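Local atomic coordinates of uncharacterized ATP-binding protein MJECL15 (Methanocaldococcus jannaschii, PDB entry 3H92), a protein that is of unknown function but probably binds ATP, and carries a C-terminal domain of the helix-turn-helix class. Residues E12-L17 with W85-R90; K64-F69 with K78-L83. All blocks are in the same frame, centred on the assembly; numbering follows the deposited sequence.

Interactions 1 and 2 both use the C-terminal helix 82-91, their centres lying about 10 Å apart, and each is partly buried. Interaction 1 sets the C-terminal part of 82-91 against helix 8-27: leucine, alanine and isoleucine pack inside, while two arginines cross at the outer margin, and no hydrogen bond spans the segments. Interaction 2 is instead bound by backbone hydrogen bonds, pairing strands 68-71 and 76-79 just before the chain enters helix 82-91; its inner side is apolar and its outer side carries Phe69, Lys78 and Gln80. The two contacts touch through Trp85 against Pro79, Glu13 against Leu83 and His16 against Ile67.

Interaction 1: E12-L17 with W85-R90; sequences EERNHL and WNAIKR
Arg14 and Arg90 both hold CG anti to the backbone N (chi1 -157° and -170°), which sends each chain out from its helix to meet the other; Arg14 then bends at chi2 and chi3, Arg90 at chi3, and the two chains cross at about a right angle. The methylenes of Arg90 do most of the touching. Its CG lies over one face of the Arg14 guanidinium, 3.4 Å from Arg14 NH1, while Arg14 CD comes in at the edge of the Arg90 guanidinium. The NE atoms of Arg14 and Arg90 are placed 3.0 Å apart, two donors that cannot bond each other, so this detail of the model is doubtful. Beneath the arginines, helices 8-27 and 82-91 cross at -63° with axes 8.8 Å apart, a distance that the small Ala87 permits: its CB rests on the backbone of helix 8-27, 4.0 Å from both Arg14 CA and Glu13 O. Deeper in, Leu17 CD1 sits 4.2 Å from Ile88 CG1, and Leu40 of helix 33-45 continues the apolar layer. Replacing Arg14 by alanine would take away the flat group under Arg90 CG and is likely to leave the Arg90 chain freer to turn. On the far flank His16 ND1 donates to Glu13 OE2 over 3.0 Å, reaching it from above the carboxylate plane. With no hydrogen bond between the segments, the helix pair rests on apolar packing and on the contact between the two arginine chains, whose charges probably repel somewhat, an effect eased perhaps by the weak, long ion pair of Arg14 with Glu18.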
# COMPACT_ATOMS: atom_id res chain seq x y z
N GLU A 12 -4.98 -0.74 14.30
CA GLU A 12 -4.72 -2.12 13.87
C GLU A 12 -4.07 -2.10 12.47
O GLU A 12 -2.98 -2.65 12.26
CB GLU A 12 -6.02 -2.93 13.82
CG GLU A 12 -5.96 -4.32 14.48
CD GLU A 12 -6.61 -4.36 15.89
OE1 GLU A 12 -5.87 -4.16 16.91
OE2 GLU A 12 -7.86 -4.57 15.98
N GLU A 13 -4.76 -1.45 11.54
CA GLU A 13 -4.30 -1.30 10.15
C GLU A 13 -3.16 -0.31 10.01
O GLU A 13 -2.37 -0.39 9.08
CB GLU A 13 -5.41 -0.85 9.21
CG GLU A 13 -5.18 -1.39 7.80
CD GLU A 13 -5.60 -2.86 7.65
OE1 GLU A 13 -6.50 -3.28 8.41
OE2 GLU A 13 -5.06 -3.60 6.76
N ARG A 14 -3.11 0.65 10.91
CA ARG A 14 -1.96 1.50 11.04
C ARG A 14 -0.74 0.69 11.53
O ARG A 14 0.35 0.85 11.01
CB ARG A 14 -2.28 2.56 12.05
CG ARG A 14 -1.48 3.76 11.92
CD ARG A 14 -2.28 4.87 11.35
NE ARG A 14 -2.16 6.05 12.19
CZ ARG A 14 -1.01 6.62 12.56
NH1 ARG A 14 -1.03 7.72 13.32
NH2 ARG A 14 0.18 6.10 12.19
N ASN A 15 -0.94 -0.18 12.51
CA ASN A 15 0.12 -1.10 12.94
C ASN A 15 0.42 -2.13 11.87
O ASN A 15 1.56 -2.58 11.76
CB ASN A 15 -0.17 -1.78 14.28
CG ASN A 15 0.79 -1.33 15.38
OD1 ASN A 15 2.03 -1.54 15.31
ND2 ASN A 15 0.23 -0.69 16.42
N HIS A 16 -0.59 -2.51 11.09
CA HIS A 16 -0.33 -3.35 9.92
C HIS A 16 0.62 -2.67 8.91
O HIS A 16 1.60 -3.24 8.52
CB HIS A 16 -1.62 -3.74 9.22
CG HIS A 16 -1.42 -4.60 8.01
ND1 HIS A 16 -2.23 -4.53 6.89
CD2 HIS A 16 -0.49 -5.56 7.73
CE1 HIS A 16 -1.81 -5.39 5.98
NE2 HIS A 16 -0.76 -6.03 6.46
N LEU A 17 0.30 -1.44 8.54
CA LEU A 17 1.09 -0.69 7.60
C LEU A 17 2.44 -0.40 8.23
O LEU A 17 3.46 -0.63 7.61
CB LEU A 17 0.37 0.62 7.22
CG LEU A 17 0.46 1.19 5.79
CD1 LEU A 17 0.37 2.71 5.87
CD2 LEU A 17 1.71 0.73 4.97
N TRP A 85 -6.80 2.84 3.62
CA TRP A 85 -6.65 4.17 3.02
C TRP A 85 -6.43 5.25 4.04
O TRP A 85 -5.61 6.16 3.88
CB TRP A 85 -7.88 4.53 2.23
CG TRP A 85 -7.70 5.73 1.39
CD1 TRP A 85 -6.65 6.05 0.61
CD2 TRP A 85 -8.67 6.69 1.18
NE1 TRP A 85 -6.91 7.22 -0.07
CE2 TRP A 85 -8.17 7.62 0.27
CE3 TRP A 85 -9.96 6.86 1.68
CZ2 TRP A 85 -8.88 8.71 -0.14
CZ3 TRP A 85 -10.69 7.93 1.25
CH2 TRP A 85 -10.15 8.85 0.36
N ASN A 86 -7.12 5.17 5.14
CA ASN A 86 -6.91 6.18 6.13
C ASN A 86 -5.58 6.07 6.84
O ASN A 86 -5.08 7.07 7.30
CB ASN A 86 -8.04 6.19 7.10
CG ASN A 86 -9.35 6.66 6.47
OD1 ASN A 86 -10.36 5.94 6.53
ND2 ASN A 86 -9.35 7.87 5.86
N ALA A 87 -5.01 4.86 6.94
CA ALA A 87 -3.70 4.67 7.56
C ALA A 87 -2.62 5.26 6.65
O ALA A 87 -1.74 5.91 7.12
CB ALA A 87 -3.44 3.22 7.80
N ILE A 88 -2.75 5.10 5.34
CA ILE A 88 -1.90 5.79 4.36
C ILE A 88 -1.91 7.31 4.48
O ILE A 88 -0.89 8.02 4.55
CB ILE A 88 -2.34 5.43 2.94
CG1 ILE A 88 -2.00 3.96 2.62
CG2 ILE A 88 -1.65 6.35 1.87
CD1 ILE A 88 -2.82 3.40 1.40
N LYS A 89 -3.09 7.86 4.49
CA LYS A 89 -3.20 9.27 4.57
C LYS A 89 -2.53 9.77 5.81
O LYS A 89 -1.75 10.72 5.78
CB LYS A 89 -4.68 9.66 4.52
CG LYS A 89 -5.26 9.36 3.12
CD LYS A 89 -6.57 10.13 2.85
CE LYS A 89 -7.76 9.49 3.56
NZ LYS A 89 -9.04 10.28 3.35
N ARG A 90 -2.79 9.11 6.92
CA ARG A 90 -2.24 9.51 8.18
C ARG A 90 -0.74 9.27 8.31
O ARG A 90 -0.06 10.05 9.02
CB ARG A 90 -2.94 8.72 9.27
CG ARG A 90 -2.67 9.14 10.70
CD ARG A 90 -3.80 8.59 11.64
NE ARG A 90 -4.51 7.45 11.00
CZ ARG A 90 -5.80 7.43 10.55
NH1 ARG A 90 -6.66 8.48 10.69
NH2 ARG A 90 -6.22 6.30 9.97

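Interaction 2: K64-F69 with K78-L83; sequences KENILF and KPQSYL
Lys78 O is gripped by two neighbours on the facing strand: Phe69 N donates to it over 2.7 Å in a nearly straight bond (175° at the hydrogen), and Leu68 CA adds a CA-H...O contact at 3.3 Å. These strands, 68-71 and 76-79, form the antiparallel beta hairpin that follows helix 56-64, an order consistent with the wing of a winged helix-turn-helix domain. Phe69 and Lys78 make the hydrogen-bonded pair, closed by Lys78 N to Phe69 O at 3.1 Å; Leu68 and Pro79 make the non-hydrogen-bonded pair beside it. Where the strands end, Ile67 O is also held twice, by Gln80 N at 2.8 Å, from above the carbonyl plane, and by the CA-H of Pro79. Asn66, at positive phi, is the C-prime residue of a Schellman motif in which Ile67 N returns to Leu62 O, so the chain leaves helix 56-64 and enters the strand two residues on, at Leu68.

The side chains divide between two surroundings. Ile67 leans inward on Leu20 and Leu40, and Leu68 and Pro79 both reach Phe43. On the outer side Phe69 and Lys78 share a face of the sheet, and the Phe69 ring and the Gln80 amide stand nearly perpendicular, their planes 86° apart, while Gln80 CB lies 3.4 Å from Asn66 O. Directly after Gln80, Ser81 is the N-cap of helix 82-91, its OG bonded to Val84 N. Leu68 keeps CG anti to its carbonyl carbon (chi1 -66°), a turn that brings CD2 back to within 3.7 Å of Lys78 O.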
# COMPACT_ATOMS: atom_id res chain seq x y z
N LYS A 64 -0.19 -8.86 -2.26
CA LYS A 64 0.10 -10.02 -1.43
C LYS A 64 -0.03 -9.67 0.06
O LYS A 64 -0.52 -10.46 0.85
CB LYS A 64 1.50 -10.58 -1.77
CG LYS A 64 2.23 -11.40 -0.67
CD LYS A 64 3.82 -11.63 -0.94
CE LYS A 64 4.80 -11.17 0.24
NZ LYS A 64 6.22 -11.72 0.28
N GLU A 65 0.37 -8.48 0.44
CA GLU A 65 0.38 -8.08 1.82
C GLU A 65 -0.87 -7.36 2.24
O GLU A 65 -0.92 -6.72 3.28
CB GLU A 65 1.59 -7.18 2.00
CG GLU A 65 2.86 -7.92 1.71
CD GLU A 65 3.21 -8.95 2.79
OE1 GLU A 65 2.55 -9.01 3.88
OE2 GLU A 65 4.16 -9.73 2.54
N ASN A 66 -1.91 -7.50 1.44
CA ASN A 66 -3.26 -6.95 1.71
C ASN A 66 -3.37 -5.48 2.00
O ASN A 66 -4.22 -5.04 2.78
CB ASN A 66 -3.97 -7.76 2.81
CG ASN A 66 -4.17 -9.21 2.43
OD1 ASN A 66 -3.73 -10.11 3.15
ND2 ASN A 66 -4.80 -9.45 1.28
N ILE A 67 -2.57 -4.70 1.30
CA ILE A 67 -2.62 -3.24 1.41
C ILE A 67 -3.43 -2.72 0.22
O ILE A 67 -4.24 -1.79 0.37
CB ILE A 67 -1.21 -2.67 1.43
CG1 ILE A 67 -0.44 -3.16 2.65
CG2 ILE A 67 -1.20 -1.13 1.38
CD1 ILE A 67 -1.03 -2.72 4.05
N LEU A 68 -3.21 -3.33 -0.95
CA LEU A 68 -3.89 -2.86 -2.16
C LEU A 68 -4.75 -3.97 -2.72
O LEU A 68 -4.41 -5.13 -2.59
CB LEU A 68 -2.91 -2.44 -3.20
CG LEU A 68 -2.03 -1.21 -2.92
CD1 LEU A 68 -1.17 -0.93 -4.13
CD2 LEU A 68 -2.83 0.05 -2.56
N PHE A 69 -5.84 -3.57 -3.40
CA PHE A 69 -6.73 -4.48 -4.16
C PHE A 69 -6.63 -4.14 -5.67
O PHE A 69 -6.75 -3.00 -6.05
CB PHE A 69 -8.17 -4.26 -3.72
CG PHE A 69 -9.19 -5.06 -4.53
CD1 PHE A 69 -9.32 -6.44 -4.36
CD2 PHE A 69 -9.99 -4.43 -5.46
CE1 PHE A 69 -10.24 -7.21 -5.12
CE2 PHE A 69 -10.92 -5.17 -6.23
CZ PHE A 69 -11.04 -6.57 -6.06
N LYS A 78 -6.45 0.04 -5.69
CA LYS A 78 -6.98 0.92 -4.64
C LYS A 78 -6.64 0.26 -3.32
O LYS A 78 -6.32 -0.90 -3.31
CB LYS A 78 -8.51 1.15 -4.77
CG LYS A 78 -9.41 -0.05 -4.62
CD LYS A 78 -10.82 0.38 -4.97
CE LYS A 78 -11.80 -0.69 -4.75
NZ LYS A 78 -13.14 -0.35 -5.39
N PRO A 79 -6.71 1.01 -2.23
CA PRO A 79 -6.46 0.43 -0.92
C PRO A 79 -7.47 -0.69 -0.66
O PRO A 79 -8.59 -0.66 -1.18
CB PRO A 79 -6.68 1.60 0.05
CG PRO A 79 -6.47 2.85 -0.80
CD PRO A 79 -7.08 2.45 -2.13
N GLN A 80 -7.04 -1.68 0.09
CA GLN A 80 -7.81 -2.88 0.32
C GLN A 80 -9.06 -2.55 1.12
O GLN A 80 -10.08 -3.25 1.00
CB GLN A 80 -6.96 -3.87 1.07
CG GLN A 80 -7.57 -5.22 1.23
CD GLN A 80 -7.50 -6.01 -0.05
OE1 GLN A 80 -6.44 -6.09 -0.69
NE2 GLN A 80 -8.63 -6.62 -0.44
N SER A 81 -9.01 -1.48 1.92
CA SER A 81 -10.17 -1.01 2.67
C SER A 81 -9.99 0.42 3.00
O SER A 81 -8.87 0.95 2.85
CB SER A 81 -10.29 -1.75 4.00
OG SER A 81 -9.31 -1.25 4.89
N TYR A 82 -11.05 1.04 3.48
CA TYR A 82 -11.00 2.45 3.88
C TYR A 82 -10.09 2.65 5.04
O TYR A 82 -9.44 3.67 5.13
CB TYR A 82 -12.38 2.97 4.27
CG TYR A 82 -13.41 2.97 3.17
CD1 TYR A 82 -13.06 2.76 1.81
CD2 TYR A 82 -14.76 3.24 3.48
CE1 TYR A 82 -14.04 2.78 0.80
CE2 TYR A 82 -15.75 3.27 2.47
CZ TYR A 82 -15.37 3.04 1.15
OH TYR A 82 -16.34 3.09 0.18
N LEU A 83 -10.08 1.71 5.98
CA LEU A 83 -9.09 1.67 7.05
C LEU A 83 -7.66 1.76 6.57
O LEU A 83 -6.86 2.50 7.14
CB LEU A 83 -9.22 0.33 7.79
CG LEU A 83 -9.67 0.27 9.24
CD1 LEU A 83 -10.74 -0.80 9.51
CD2 LEU A 83 -8.45 -0.00 10.07